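Local coordinates for chitin elicitor-binding protein (Oryza sativa subsp. japonica, PDB 5JCD) that binds chitin oligosaccharides from fungal cell walls at the rice cell surface and passes the elicitor signal on to defence responses, at residues A[12-17]-A[143-148]. Residues are numbered along the deposited sequence; the frame is centred on the assembly and turned at random.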
loop_
_atom_site.group_PDB
_atom_site.type_symbol
_atom_site.label_atom_id
_atom_site.label_comp_id
_atom_site.label_asym_id
_atom_site.label_seq_id
_atom_site.Cartn_x
_atom_site.Cartn_y
_atom_site.Cartn_z
ATOM N N THR A 12 -15.842 -4.470 -2.399
ATOM C CA THR A 12 -14.697 -5.005 -1.729
ATOM C C THR A 12 -13.933 -5.928 -2.677
ATOM O O THR A 12 -14.556 -6.731 -3.379
ATOM C CB THR A 12 -15.181 -5.718 -0.423
ATOM O OG1 THR A 12 -14.873 -4.891 0.711
ATOM C CG2 THR A 12 -14.590 -7.107 -0.264
ATOM N N CYS A 13 -12.598 -5.812 -2.675
ATOM C CA CYS A 13 -11.701 -6.693 -3.441
ATOM C C CYS A 13 -10.363 -6.870 -2.705
ATOM O O CYS A 13 -10.145 -6.289 -1.646
ATOM C CB CYS A 13 -11.453 -6.160 -4.873
ATOM S SG CYS A 13 -10.599 -4.511 -5.006
ATOM N N LYS A 14 -9.489 -7.704 -3.259
ATOM C CA LYS A 14 -8.148 -7.896 -2.728
ATOM C C LYS A 14 -7.089 -6.979 -3.409
ATOM O O LYS A 14 -6.987 -6.949 -4.630
ATOM C CB LYS A 14 -7.759 -9.381 -2.853
ATOM C CG LYS A 14 -6.623 -9.786 -1.919
ATOM C CD LYS A 14 -6.429 -11.306 -1.852
ATOM C CE LYS A 14 -5.386 -11.834 -2.834
ATOM N NZ LYS A 14 -5.944 -12.288 -4.147
ATOM N N SER A 15 -6.302 -6.251 -2.612
ATOM C CA SER A 15 -5.216 -5.402 -3.123
ATOM C C SER A 15 -3.948 -5.682 -2.340
ATOM O O SER A 15 -3.932 -6.552 -1.463
ATOM C CB SER A 15 -5.547 -3.923 -2.948
ATOM O OG SER A 15 -6.631 -3.507 -3.740
ATOM N N ALA A 16 -2.891 -4.933 -2.645
ATOM C CA ALA A 16 -1.628 -5.058 -1.914
ATOM C C ALA A 16 -0.784 -3.783 -1.935
ATOM O O ALA A 16 -0.945 -2.948 -2.820
ATOM C CB ALA A 16 -0.790 -6.239 -2.479
ATOM N N ILE A 17 0.124 -3.656 -0.969
ATOM C CA ILE A 17 1.249 -2.731 -1.098
ATOM C C ILE A 17 2.523 -3.548 -1.163
ATOM O O ILE A 17 2.628 -4.592 -0.528
ATOM C CB ILE A 17 1.372 -1.721 0.096
ATOM C CG1 ILE A 17 1.531 -2.479 1.433
ATOM C CG2 ILE A 17 0.187 -0.753 0.125
ATOM C CD1 ILE A 17 1.752 -1.578 2.711
ATOM N N ASN A 143 -10.031 -8.207 -14.927
ATOM C CA ASN A 143 -9.822 -8.178 -13.492
ATOM C C ASN A 143 -8.347 -8.126 -13.126
ATOM O O ASN A 143 -7.521 -8.853 -13.681
ATOM C CB ASN A 143 -10.523 -9.352 -12.814
ATOM C CG ASN A 143 -12.011 -9.106 -12.657
ATOM O OD1 ASN A 143 -12.832 -9.593 -13.435
ATOM N ND2 ASN A 143 -12.365 -8.310 -11.646
ATOM N N VAL A 144 -8.023 -7.226 -12.204
ATOM C CA VAL A 144 -6.639 -7.040 -11.782
ATOM C C VAL A 144 -6.543 -6.956 -10.264
ATOM O O VAL A 144 -7.507 -6.635 -9.579
ATOM C CB VAL A 144 -6.031 -5.745 -12.370
ATOM C CG1 VAL A 144 -5.611 -5.943 -13.826
ATOM C CG2 VAL A 144 -7.007 -4.589 -12.220
ATOM N N MET A 145 -5.355 -7.232 -9.751
ATOM C CA MET A 145 -5.035 -6.915 -8.382
ATOM C C MET A 145 -4.201 -5.637 -8.355
ATOM O O MET A 145 -3.121 -5.590 -8.943
ATOM C CB MET A 145 -4.239 -8.052 -7.735
ATOM C CG MET A 145 -4.175 -7.907 -6.203
ATOM S SD MET A 145 -2.751 -8.674 -5.456
ATOM C CE MET A 145 -2.812 -10.318 -6.148
ATOM N N HIS A 146 -4.714 -4.597 -7.712
ATOM C CA HIS A 146 -3.953 -3.352 -7.602
ATOM C C HIS A 146 -2.846 -3.385 -6.547
ATOM O O HIS A 146 -3.076 -3.673 -5.379
ATOM C CB HIS A 146 -4.885 -2.177 -7.362
ATOM C CG HIS A 146 -5.759 -1.873 -8.538
ATOM N ND1 HIS A 146 -5.413 -0.965 -9.507
ATOM C CD2 HIS A 146 -6.968 -2.367 -8.891
ATOM C CE1 HIS A 146 -6.381 -0.893 -10.408
ATOM N NE2 HIS A 146 -7.330 -1.736 -10.058
ATOM N N LEU A 147 -1.642 -3.060 -6.988
ATOM C CA LEU A 147 -0.458 -3.060 -6.148
ATOM C C LEU A 147 0.099 -1.654 -6.048
ATOM O O LEU A 147 0.355 -1.004 -7.067
ATOM C CB LEU A 147 0.606 -3.963 -6.751
ATOM C CG LEU A 147 1.983 -4.007 -6.089
ATOM C CD1 LEU A 147 1.896 -4.649 -4.712
ATOM C CD2 LEU A 147 3.009 -4.748 -6.956
ATOM N N ALA A 148 0.250 -1.184 -4.814
ATOM C CA ALA A 148 0.873 0.101 -4.535
ATOM C C ALA A 148 2.361 -0.098 -4.543
ATOM O O ALA A 148 2.877 -0.939 -3.795
ATOM C CB ALA A 148 0.423 0.642 -3.185
HETATM O O HOH W 1 -7.067 -4.955 -6.150
#
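Ala16 and Ile17 pair with Leu147 and Ala148 as neighbouring parallel strands in the mixed sheet of this LysM-containing piece of the receptor. Strand 12-20 also pairs antiparallel with strand 63-72, and strand 145-150, the first strand of a LysM domain, with 188-193, so the contact joins two antiparallel strand pairs, each with two helices between its strands (the βααβ order of LysM), into one sheet. The strand directions differ by 19°, and two backbone bonds define the parallel register: Ala16 N donates to His146 O at 3.0 Å, and Ala148 N to Ala16 O at 2.9 Å. The same Ala16 O also receives a CH...O contact from Leu147 CA.

On one face, Ala16 CB meets Leu147 CD1 at 3.8 Å. Leu147 has its CG anti to the backbone N (chi1 175°), and CD1 lies against Ala16 O and the carbonyl carbon of Ile17. Met145 lies along the same side: CG sits against Lys14 O, and the bend at chi3 (-51°) turns CE back toward the lysine end. On the other face the CG2 branch of Ile17, rather than CG1, packs on Ala148 CB at 3.6 Å; Phe104 touches both residues and extends this apolar patch.

Toward the start of the pairing the strands splay, and direct bonding gives way to a bridge: Lys14 O and His146 N are 4.5 Å apart, with a water between them. This water donates to Lys14 O and accepts from His146 N. The His146 ring itself is held from outside the two segments, ND1 by Asp190 and NE2 by the carbonyl of Asp137. Ser15 OG, lying beside its own backbone N, supplies the water's third partner at 2.8 Å.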